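Local coordinates for flavin-dependent monooxygenase, oxygenase subunit HsaA (Rhodococcus sp., PDB 2RFQ), which catalyses the ortho-hydroxylation of the steroid-derived phenol 3-HSA to the catechol 3,4-DHSA during cholesterol breakdown, using reduced FMN and dioxygen, at residues Leu53-Pro65 with Leu221-Trp233. Residues are numbered along the deposited sequence; the frame is centred on the assembly and turned at random.
Sequences LQPEQWGGYQADP and LERNTAPVYKMPW
Two interhelical loops of the acyl-CoA dehydrogenase fold meet where Tyr229 reaches Leu53: residues 53-65, leading into helix 65-76 of the N-terminal domain, pack on residues 221-233, which run up to the long helix 233-266. The Tyr229 hydroxyl donates to Leu53 O at 2.7 Å, the acceptor lying at the edge of the ring while the hydroxyl stands above the plane of the Leu53 carbonyl. Pro55 CG sits 3.9 Å from Tyr229 CZ, and Val228 CG1 of the same 3-10 turn covers the centre of one ring face.

Beside it, Gln57 NE2 donates to Asn224 OD1 (2.9 Å, 161° at the hydrogen); OD1 lies near the Gln57 amide plane, while NE2 approaches tilted from the Asn224 carbonyl plane. Gln57 CG lies between the backbone N and the carbonyl carbon (chi1 68°), and from there the extended chain carries the amide across to Asn224. A water bound to Gln57 N also donates to Asn224 OD1, while Asn224 ND2 turns to Ala97 O and Gln104, and Gln57 OE1 accepts from Gln101. Shortening Gln57 to an alanine is likely to cost Asn224 OD1 its direct side-chain donor, Gln101 its acceptor and Arg223 the amide beside its guanidinium.

At the other end side-chain contacts are mostly apolar: Val228 CG2, anti to its amide nitrogen, packs against Ala63 O, meets Leu53 CD2 and lies 3.8 Å from Pro65 CD. Waters join Gln62 OE1 to Ala226 N and Gln62 O to Val228 N. Neutral hydrogen bonds, bridging waters and apolar packing thus join the loops, without a salt bridge.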
# COMPACT_ATOMS: atom_id res chain seq x y z
N LEU A 53 12.19 -7.77 -35.17
CA LEU A 53 13.45 -7.03 -34.92
C LEU A 53 14.65 -7.58 -35.72
O LEU A 53 15.80 -7.19 -35.47
CB LEU A 53 13.78 -6.97 -33.43
CG LEU A 53 12.72 -6.25 -32.57
CD1 LEU A 53 13.17 -6.27 -31.13
CD2 LEU A 53 12.48 -4.81 -33.01
N GLN A 54 14.37 -8.51 -36.64
CA GLN A 54 15.41 -9.06 -37.51
C GLN A 54 15.78 -8.06 -38.62
O GLN A 54 14.90 -7.33 -39.09
CB GLN A 54 14.93 -10.38 -38.10
CG GLN A 54 15.95 -11.10 -38.96
CD GLN A 54 15.40 -12.42 -39.49
OE1 GLN A 54 14.24 -12.49 -39.89
NE2 GLN A 54 16.23 -13.46 -39.50
N PRO A 55 17.07 -7.97 -38.98
CA PRO A 55 17.49 -7.01 -40.04
C PRO A 55 16.85 -7.24 -41.40
O PRO A 55 16.52 -8.39 -41.77
CB PRO A 55 19.02 -7.17 -40.09
CG PRO A 55 19.37 -7.62 -38.66
CD PRO A 55 18.24 -8.60 -38.33
N GLU A 56 16.65 -6.15 -42.13
CA GLU A 56 16.11 -6.23 -43.48
C GLU A 56 16.94 -7.18 -44.37
O GLU A 56 16.38 -7.88 -45.22
CB GLU A 56 16.03 -4.84 -44.08
CG GLU A 56 15.40 -4.79 -45.47
CD GLU A 56 16.40 -5.03 -46.58
OE1 GLU A 56 17.62 -4.88 -46.35
OE2 GLU A 56 15.95 -5.37 -47.70
N GLN A 57 18.26 -7.23 -44.17
CA GLN A 57 19.11 -8.05 -45.07
C GLN A 57 18.77 -9.54 -44.95
O GLN A 57 19.06 -10.32 -45.86
CB GLN A 57 20.60 -7.81 -44.83
CG GLN A 57 21.12 -8.29 -43.49
CD GLN A 57 22.63 -8.36 -43.47
OE1 GLN A 57 23.26 -8.99 -44.36
NE2 GLN A 57 23.23 -7.74 -42.46
N TRP A 58 18.15 -9.93 -43.83
CA TRP A 58 17.79 -11.33 -43.57
C TRP A 58 16.27 -11.57 -43.75
O TRP A 58 15.73 -12.58 -43.31
CB TRP A 58 18.25 -11.77 -42.16
CG TRP A 58 19.71 -11.59 -41.94
CD1 TRP A 58 20.31 -10.71 -41.09
CD2 TRP A 58 20.77 -12.26 -42.64
NE1 TRP A 58 21.69 -10.82 -41.19
CE2 TRP A 58 21.99 -11.76 -42.14
CE3 TRP A 58 20.80 -13.27 -43.61
CZ2 TRP A 58 23.23 -12.21 -42.59
CZ3 TRP A 58 22.04 -13.72 -44.08
CH2 TRP A 58 23.24 -13.18 -43.56
N GLY A 59 15.59 -10.62 -44.38
CA GLY A 59 14.16 -10.73 -44.62
C GLY A 59 13.31 -10.22 -43.46
O GLY A 59 12.12 -10.48 -43.41
N GLY A 60 13.94 -9.48 -42.55
CA GLY A 60 13.25 -8.99 -41.34
C GLY A 60 12.64 -7.61 -41.48
O GLY A 60 12.88 -6.90 -42.48
N TYR A 61 11.86 -7.22 -40.48
CA TYR A 61 11.18 -5.92 -40.49
C TYR A 61 12.01 -4.79 -39.90
O TYR A 61 11.66 -3.63 -40.10
CB TYR A 61 9.86 -5.98 -39.70
CG TYR A 61 8.79 -6.87 -40.30
CD1 TYR A 61 7.85 -6.36 -41.20
CD2 TYR A 61 8.67 -8.21 -39.91
CE1 TYR A 61 6.84 -7.17 -41.73
CE2 TYR A 61 7.67 -9.02 -40.44
CZ TYR A 61 6.75 -8.50 -41.34
OH TYR A 61 5.77 -9.31 -41.88
N GLN A 62 13.07 -5.13 -39.16
CA GLN A 62 13.81 -4.11 -38.36
C GLN A 62 12.90 -3.00 -37.84
O GLN A 62 13.09 -1.80 -38.09
CB GLN A 62 15.02 -3.55 -39.12
CG GLN A 62 14.73 -3.09 -40.54
CD GLN A 62 15.98 -2.73 -41.28
OE1 GLN A 62 17.00 -3.45 -41.21
NE2 GLN A 62 15.94 -1.60 -42.02
N ALA A 63 11.88 -3.44 -37.10
CA ALA A 63 10.70 -2.64 -36.83
C ALA A 63 10.92 -1.59 -35.76
O ALA A 63 11.86 -1.69 -34.96
CB ALA A 63 9.55 -3.56 -36.39
N ASP A 64 10.05 -0.58 -35.75
CA ASP A 64 9.81 0.26 -34.56
C ASP A 64 9.69 -0.67 -33.34
O ASP A 64 8.87 -1.59 -33.34
CB ASP A 64 8.48 1.00 -34.83
CG ASP A 64 8.10 1.99 -33.74
OD1 ASP A 64 8.52 1.86 -32.57
OD2 ASP A 64 7.34 2.92 -34.09
N PRO A 65 10.52 -0.47 -32.31
CA PRO A 65 10.49 -1.39 -31.16
C PRO A 65 9.15 -1.41 -30.44
O PRO A 65 8.83 -2.43 -29.83
CB PRO A 65 11.64 -0.90 -30.24
CG PRO A 65 11.87 0.53 -30.68
CD PRO A 65 11.55 0.58 -32.16
N LEU A 221 26.54 -3.16 -36.71
CA LEU A 221 25.98 -1.83 -37.02
C LEU A 221 26.47 -1.30 -38.36
O LEU A 221 25.86 -0.39 -38.92
CB LEU A 221 26.34 -0.82 -35.93
CG LEU A 221 25.75 -1.06 -34.54
CD1 LEU A 221 26.26 0.02 -33.62
CD2 LEU A 221 24.22 -1.09 -34.58
N GLU A 222 27.56 -1.87 -38.87
CA GLU A 222 28.13 -1.36 -40.13
C GLU A 222 27.14 -1.58 -41.28
O GLU A 222 26.86 -0.67 -42.06
CB GLU A 222 29.47 -2.03 -40.43
CG GLU A 222 30.11 -1.52 -41.71
CD GLU A 222 31.41 -2.26 -42.09
OE1 GLU A 222 31.77 -3.27 -41.43
OE2 GLU A 222 32.05 -1.83 -43.08
N ARG A 223 26.58 -2.79 -41.34
CA ARG A 223 25.60 -3.13 -42.36
C ARG A 223 24.16 -3.00 -41.87
O ARG A 223 23.26 -2.70 -42.65
CB ARG A 223 25.88 -4.52 -42.93
CG ARG A 223 27.21 -4.60 -43.69
CD ARG A 223 27.36 -5.86 -44.53
NE ARG A 223 26.09 -6.26 -45.14
CZ ARG A 223 25.96 -7.14 -46.12
NH1 ARG A 223 27.03 -7.72 -46.64
NH2 ARG A 223 24.75 -7.42 -46.60
N ASN A 224 23.93 -3.23 -40.57
CA ASN A 224 22.58 -3.11 -40.03
C ASN A 224 22.39 -1.71 -39.44
O ASN A 224 22.60 -1.48 -38.25
CB ASN A 224 22.30 -4.22 -39.00
CG ASN A 224 22.34 -5.61 -39.62
OD1 ASN A 224 21.90 -5.81 -40.75
ND2 ASN A 224 22.86 -6.59 -38.87
N THR A 225 22.01 -0.79 -40.32
CA THR A 225 22.05 0.65 -40.00
C THR A 225 20.72 1.19 -39.46
O THR A 225 20.63 2.40 -39.13
CB THR A 225 22.45 1.48 -41.26
OG1 THR A 225 21.46 1.26 -42.27
CG2 THR A 225 23.82 1.03 -41.80
N ALA A 226 19.69 0.33 -39.37
CA ALA A 226 18.37 0.78 -38.92
C ALA A 226 18.46 1.38 -37.50
O ALA A 226 19.24 0.89 -36.67
CB ALA A 226 17.35 -0.34 -38.95
N PRO A 227 17.70 2.46 -37.23
CA PRO A 227 17.82 3.10 -35.91
C PRO A 227 17.47 2.19 -34.73
O PRO A 227 17.99 2.41 -33.63
CB PRO A 227 16.87 4.31 -36.00
CG PRO A 227 15.89 3.94 -37.15
CD PRO A 227 16.78 3.21 -38.13
N VAL A 228 16.64 1.17 -34.94
CA VAL A 228 16.29 0.29 -33.82
C VAL A 228 17.55 -0.38 -33.21
O VAL A 228 17.58 -0.65 -32.00
CB VAL A 228 15.22 -0.77 -34.21
CG1 VAL A 228 15.78 -1.79 -35.21
CG2 VAL A 228 14.68 -1.47 -32.96
N TYR A 229 18.59 -0.60 -34.02
CA TYR A 229 19.80 -1.30 -33.51
C TYR A 229 20.71 -0.38 -32.68
O TYR A 229 21.70 -0.86 -32.11
CB TYR A 229 20.56 -2.04 -34.63
CG TYR A 229 19.66 -2.99 -35.35
CD1 TYR A 229 19.05 -4.05 -34.66
CD2 TYR A 229 19.34 -2.80 -36.69
CE1 TYR A 229 18.13 -4.90 -35.28
CE2 TYR A 229 18.45 -3.65 -37.33
CZ TYR A 229 17.86 -4.71 -36.63
OH TYR A 229 16.96 -5.54 -37.24
N LYS A 230 20.37 0.91 -32.60
CA LYS A 230 21.14 1.85 -31.77
C LYS A 230 20.46 2.04 -30.40
O LYS A 230 20.93 2.82 -29.57
CB LYS A 230 21.32 3.18 -32.50
CG LYS A 230 22.15 2.99 -33.75
CD LYS A 230 22.37 4.29 -34.50
CE LYS A 230 23.38 4.05 -35.63
NZ LYS A 230 22.81 3.28 -36.78
N MSE A 231 19.35 1.33 -30.19
CA MSE A 231 18.67 1.39 -28.89
C MSE A 231 19.55 0.79 -27.79
O MSE A 231 20.24 -0.18 -28.04
CB MSE A 231 17.33 0.63 -28.93
CG MSE A 231 16.32 1.28 -29.85
SE MSE A 231 15.38 2.75 -28.95
CE MSE A 231 14.34 1.68 -27.65
N PRO A 232 19.51 1.37 -26.57
CA PRO A 232 20.32 0.85 -25.48
C PRO A 232 19.83 -0.50 -24.97
O PRO A 232 18.63 -0.68 -24.77
CB PRO A 232 20.20 1.95 -24.39
CG PRO A 232 18.89 2.59 -24.65
CD PRO A 232 18.74 2.56 -26.18
N TRP A 233 20.77 -1.44 -24.78
CA TRP A 233 20.44 -2.74 -24.19
C TRP A 233 19.72 -2.61 -22.85
O TRP A 233 18.83 -3.42 -22.55
CB TRP A 233 21.73 -3.55 -24.00
CG TRP A 233 21.55 -4.98 -23.50
CD1 TRP A 233 22.04 -5.50 -22.34
CD2 TRP A 233 20.88 -6.08 -24.18
NE1 TRP A 233 21.71 -6.83 -22.24
CE2 TRP A 233 21.01 -7.22 -23.35
CE3 TRP A 233 20.20 -6.20 -25.39
CZ2 TRP A 233 20.49 -8.47 -23.70
CZ3 TRP A 233 19.65 -7.45 -25.74
CH2 TRP A 233 19.81 -8.57 -24.89
O HOH W 1 20.03 -5.17 -42.76
O HOH W 2 14.34 0.68 -37.23
O HOH W 3 19.46 -2.35 -40.78